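Local structure of SPbeta prophage-derived aminoglycoside N(3')-acetyltransferase-like protein YokD (Bacillus subtilis, 2NYG) at residues 225-230 with 256-261; 51-56 with 116-121. The protein probably acts as a coenzyme A-dependent N-acetyltransferase of the antibiotic acetyltransferase family and may contribute to antibiotic resistance. All blocks are in the same frame, centred on the assembly; numbering follows the deposited sequence.

Interaction 1 (225-230 with 256-261)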
# COMPACT_ATOMS: atom_id res chain seq x y z
N GLN A 225 -20.26 -16.29 -8.35
CA GLN A 225 -21.21 -16.12 -7.27
C GLN A 225 -22.25 -17.24 -7.32
O GLN A 225 -22.70 -17.71 -6.28
CB GLN A 225 -21.90 -14.77 -7.37
CG GLN A 225 -22.82 -14.47 -6.21
CD GLN A 225 -22.11 -14.58 -4.88
OE1 GLN A 225 -20.92 -14.28 -4.78
NE2 GLN A 225 -22.83 -15.01 -3.86
N GLU A 226 -22.61 -17.67 -8.52
CA GLU A 226 -23.58 -18.75 -8.68
C GLU A 226 -22.91 -20.08 -8.35
O GLU A 226 -23.48 -20.93 -7.69
CB GLU A 226 -24.10 -18.80 -10.11
CG GLU A 226 -25.52 -19.32 -10.20
CD GLU A 226 -25.97 -19.58 -11.63
OE1 GLU A 226 -25.75 -18.70 -12.50
OE2 GLU A 226 -26.54 -20.67 -11.87
N VAL A 227 -21.68 -20.24 -8.80
CA VAL A 227 -20.95 -21.48 -8.54
C VAL A 227 -20.79 -21.73 -7.04
O VAL A 227 -21.00 -22.84 -6.56
CB VAL A 227 -19.56 -21.43 -9.18
CG1 VAL A 227 -18.82 -22.72 -8.90
CG2 VAL A 227 -19.71 -21.16 -10.67
N GLY A 228 -20.42 -20.68 -6.31
CA GLY A 228 -20.22 -20.79 -4.88
C GLY A 228 -21.51 -21.10 -4.14
O GLY A 228 -21.53 -21.84 -3.17
N GLN A 229 -22.60 -20.52 -4.62
CA GLN A 229 -23.87 -20.75 -3.95
C GLN A 229 -24.37 -22.19 -4.18
O GLN A 229 -25.11 -22.74 -3.37
CB GLN A 229 -24.89 -19.70 -4.41
CG GLN A 229 -24.80 -18.41 -3.58
CD GLN A 229 -25.67 -17.25 -4.11
OE1 GLN A 229 -26.82 -17.44 -4.50
NE2 GLN A 229 -25.11 -16.03 -4.09
N ALA A 230 -23.94 -22.79 -5.28
CA ALA A 230 -24.33 -24.15 -5.61
C ALA A 230 -23.44 -25.10 -4.79
O ALA A 230 -23.87 -26.17 -4.36
CB ALA A 230 -24.14 -24.42 -7.14
N VAL A 256 -12.52 -26.14 -6.31
CA VAL A 256 -12.17 -26.18 -7.72
C VAL A 256 -12.89 -27.32 -8.42
O VAL A 256 -13.49 -27.14 -9.49
CB VAL A 256 -10.63 -26.33 -7.94
CG1 VAL A 256 -10.32 -26.35 -9.43
CG2 VAL A 256 -9.90 -25.17 -7.30
N ASP A 257 -12.85 -28.50 -7.82
CA ASP A 257 -13.48 -29.66 -8.41
C ASP A 257 -14.95 -29.44 -8.70
O ASP A 257 -15.41 -29.78 -9.79
CB ASP A 257 -13.30 -30.90 -7.52
CG ASP A 257 -11.86 -31.38 -7.51
OD1 ASP A 257 -11.11 -31.02 -8.45
OD2 ASP A 257 -11.48 -32.12 -6.57
N PHE A 258 -15.68 -28.87 -7.75
CA PHE A 258 -17.10 -28.60 -7.93
C PHE A 258 -17.33 -27.59 -9.04
O PHE A 258 -18.27 -27.72 -9.81
CB PHE A 258 -17.72 -28.07 -6.64
CG PHE A 258 -19.20 -27.88 -6.72
CD1 PHE A 258 -20.06 -28.93 -6.44
CD2 PHE A 258 -19.73 -26.65 -7.08
CE1 PHE A 258 -21.45 -28.76 -6.53
CE2 PHE A 258 -21.11 -26.46 -7.18
CZ PHE A 258 -21.97 -27.52 -6.90
N ALA A 259 -16.47 -26.58 -9.10
CA ALA A 259 -16.55 -25.54 -10.11
C ALA A 259 -16.45 -26.16 -11.50
O ALA A 259 -17.18 -25.79 -12.43
CB ALA A 259 -15.44 -24.54 -9.90
N GLU A 260 -15.53 -27.10 -11.64
CA GLU A 260 -15.33 -27.78 -12.91
C GLU A 260 -16.64 -28.44 -13.32
O GLU A 260 -17.16 -28.17 -14.40
CB GLU A 260 -14.21 -28.82 -12.77
CG GLU A 260 -14.10 -29.81 -13.91
CD GLU A 260 -12.82 -30.61 -13.85
OE1 GLU A 260 -12.39 -30.95 -12.73
OE2 GLU A 260 -12.25 -30.91 -14.91
N LYS A 261 -17.19 -29.28 -12.46
CA LYS A 261 -18.42 -29.98 -12.76
C LYS A 261 -19.60 -29.07 -13.07
O LYS A 261 -20.30 -29.27 -14.06
CB LYS A 261 -18.75 -30.94 -11.62
CG LYS A 261 -17.73 -32.04 -11.54
CD LYS A 261 -17.98 -33.03 -10.44
CE LYS A 261 -17.00 -34.17 -10.55
NZ LYS A 261 -17.31 -35.27 -9.60
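The helices that precede and follow the antiparallel strand pair 238-242/245-251 in the chain pack on each other: V227 and A230 of helix 224-234 meet F258 and A259 of helix 252-268. The segment axes pass 9.9 Å apart at their closest, with N-to-C directions at 113°, so the helices cross steeply and few residues touch. This fits a modest buried area of 169 Å², both sides summed. The backbones are nearest at V227 and A259, whose CA atoms lie 6.2 Å apart. There the CG1 branch of V227 rests on the backbone of the other helix, 3.8 Å from A259 CA, and on the A259 methyl. The small side chain of A259 thus leaves its main chain within touching distance.

The second point of contact is the ring of F258. With chi1 at -175°, CG stands opposite the backbone N and the ring extends across to A230. The A230 methyl meets its edge in the ring plane, with CB 3.7 Å from CE2. The carbonyl oxygens approach obliquely: A230 O lies 3.4 Å from F258 CZ, and V227 O lies 3.7 Å from F258 CE2. These are van der Waals contacts.

F231 packs edge-to-face against the same F258 ring, and H235 meets it with planes at about 65°. W262 touches V227 and A230, while F184 of helix 183-187 touches V227 and A259. This is steep helix-on-helix packing, joining the helices before and after the last two strands of the mixed sheet in an alpha/beta fold.

Interaction 2 (51-56 with 116-121); sequences AVIQAL and VELFRS
I53 meets L118 and F119 where helix 48-60, the connection of a beta-alpha-beta crossover between the adjacent parallel strands 32-37 and 65-69, packs against helix 114-119. The backbones come nearest at I53 and F119, with CA atoms 7.0 Å apart, and side chains bridge that gap. The contact between the segments is apolar, and all three residues are buried.

Aliphatic packing joins the far end of I53 to L118: CD1 lies 3.9 Å from L118 CD2 and equally far from F119 CA, so this methyl touches both a leucine branch and the helix backbone. F119 also reaches the sheet, packing on I66 and M68 of strand 65-69 and on V136 and W138 of strand 135-139.

Polar links involve neighbouring residues of the same helices: Q54 NE2 hydrogen-bonds Y122 OH, and E117 OE1 hydrogen-bonds T108 OG1. L118 also packs on R120 of the second subunit, placing the contact beside the dimer interface.

Aliphatic-to-aromatic packing uses the other branch of I53. With chi1 at -63°, CG2 is trans to the backbone N, and this methyl meets the F119 ring at its edge, near the ring plane, 3.6 Å from CD1.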
# COMPACT_ATOMS: atom_id res chain seq x y z
N ALA A 51 -2.89 -5.15 11.89
CA ALA A 51 -3.44 -5.96 12.97
C ALA A 51 -4.14 -7.20 12.41
O ALA A 51 -4.17 -8.25 13.06
CB ALA A 51 -4.42 -5.13 13.78
N VAL A 52 -4.70 -7.09 11.21
CA VAL A 52 -5.39 -8.22 10.63
C VAL A 52 -4.36 -9.19 10.10
O VAL A 52 -4.52 -10.39 10.21
CB VAL A 52 -6.38 -7.79 9.49
CG1 VAL A 52 -7.12 -9.00 8.92
CG2 VAL A 52 -7.39 -6.80 10.05
N ILE A 53 -3.29 -8.65 9.52
CA ILE A 53 -2.24 -9.49 8.98
C ILE A 53 -1.54 -10.31 10.06
O ILE A 53 -1.22 -11.47 9.87
CB ILE A 53 -1.17 -8.65 8.27
CG1 ILE A 53 -1.78 -7.91 7.09
CG2 ILE A 53 -0.01 -9.54 7.84
CD1 ILE A 53 -0.85 -6.92 6.47
N GLN A 54 -1.31 -9.69 11.21
CA GLN A 54 -0.63 -10.36 12.30
C GLN A 54 -1.53 -11.40 12.95
O GLN A 54 -1.06 -12.41 13.44
CB GLN A 54 -0.18 -9.31 13.31
CG GLN A 54 0.61 -8.23 12.62
CD GLN A 54 1.12 -7.19 13.57
OE1 GLN A 54 0.40 -6.70 14.44
NE2 GLN A 54 2.38 -6.81 13.40
N ALA A 55 -2.83 -11.14 12.93
CA ALA A 55 -3.78 -12.06 13.49
C ALA A 55 -3.79 -13.30 12.61
O ALA A 55 -3.95 -14.42 13.08
CB ALA A 55 -5.17 -11.42 13.54
N LEU A 56 -3.62 -13.10 11.31
CA LEU A 56 -3.59 -14.21 10.39
C LEU A 56 -2.34 -15.02 10.62
O LEU A 56 -2.38 -16.26 10.62
CB LEU A 56 -3.64 -13.70 8.94
CG LEU A 56 -5.07 -13.54 8.40
CD1 LEU A 56 -5.11 -12.54 7.27
CD2 LEU A 56 -5.56 -14.91 7.96
N VAL A 116 -4.33 -6.63 1.25
CA VAL A 116 -3.43 -7.24 0.29
C VAL A 116 -2.35 -6.27 -0.14
O VAL A 116 -1.20 -6.65 -0.35
CB VAL A 116 -4.18 -7.71 -0.97
CG1 VAL A 116 -3.19 -8.06 -2.08
CG2 VAL A 116 -5.03 -8.92 -0.64
N GLU A 117 -2.71 -5.00 -0.27
CA GLU A 117 -1.74 -4.00 -0.70
C GLU A 117 -0.63 -3.83 0.32
O GLU A 117 0.53 -3.63 -0.03
CB GLU A 117 -2.44 -2.66 -0.98
CG GLU A 117 -1.49 -1.55 -1.43
CD GLU A 117 -0.79 -1.85 -2.75
OE1 GLU A 117 -0.69 -3.03 -3.14
OE2 GLU A 117 -0.31 -0.89 -3.38
N LEU A 118 -0.99 -3.91 1.59
CA LEU A 118 -0.01 -3.79 2.65
C LEU A 118 0.71 -5.13 2.84
O LEU A 118 1.91 -5.16 3.11
CB LEU A 118 -0.69 -3.41 3.95
CG LEU A 118 0.33 -3.30 5.07
CD1 LEU A 118 1.30 -2.15 4.77
CD2 LEU A 118 -0.37 -3.08 6.37
N PHE A 119 -0.02 -6.22 2.69
CA PHE A 119 0.54 -7.54 2.87
C PHE A 119 1.66 -7.85 1.88
O PHE A 119 2.57 -8.62 2.19
CB PHE A 119 -0.55 -8.60 2.76
CG PHE A 119 -0.08 -9.98 3.06
CD1 PHE A 119 0.36 -10.31 4.35
CD2 PHE A 119 -0.02 -10.95 2.06
CE1 PHE A 119 0.84 -11.57 4.63
CE2 PHE A 119 0.47 -12.21 2.34
CZ PHE A 119 0.90 -12.52 3.62
N ARG A 120 1.59 -7.26 0.70
CA ARG A 120 2.58 -7.50 -0.34
C ARG A 120 3.96 -6.96 -0.00
O ARG A 120 4.95 -7.46 -0.49
CB ARG A 120 2.13 -6.94 -1.69
CG ARG A 120 1.94 -5.43 -1.73
CD ARG A 120 1.73 -4.94 -3.15
NE ARG A 120 2.90 -4.25 -3.69
CZ ARG A 120 3.00 -2.93 -3.82
NH1 ARG A 120 1.99 -2.15 -3.47
NH2 ARG A 120 4.10 -2.38 -4.31
N SER A 121 4.02 -5.92 0.81
CA SER A 121 5.32 -5.38 1.16
C SER A 121 5.54 -5.52 2.66
O SER A 121 6.14 -4.65 3.30
CB SER A 121 5.43 -3.93 0.73
OG SER A 121 4.57 -3.12 1.50

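How the interactions relate
Interactions 1 and 2 lie on opposite sides of the chain's centre, with their own centres 28 Å apart and their nearest atoms about 17 Å apart, so they do not touch. The mixed sheet connects them: strand 32-37, which enters the crossover of interaction 2, is separated by strand 170-174 alone from strand 245-251, one of the strand pair between the two helices of interaction 1, and 65-69 lies one strand beyond 32-37. They differ in their relation to coenzyme A. In interaction 2 the side chain of L118 is about 6 Å from that of Q114, a coenzyme A-binding residue, and about 10 Å from the bound cofactor, whereas interaction 1 is packing remote from that pocket.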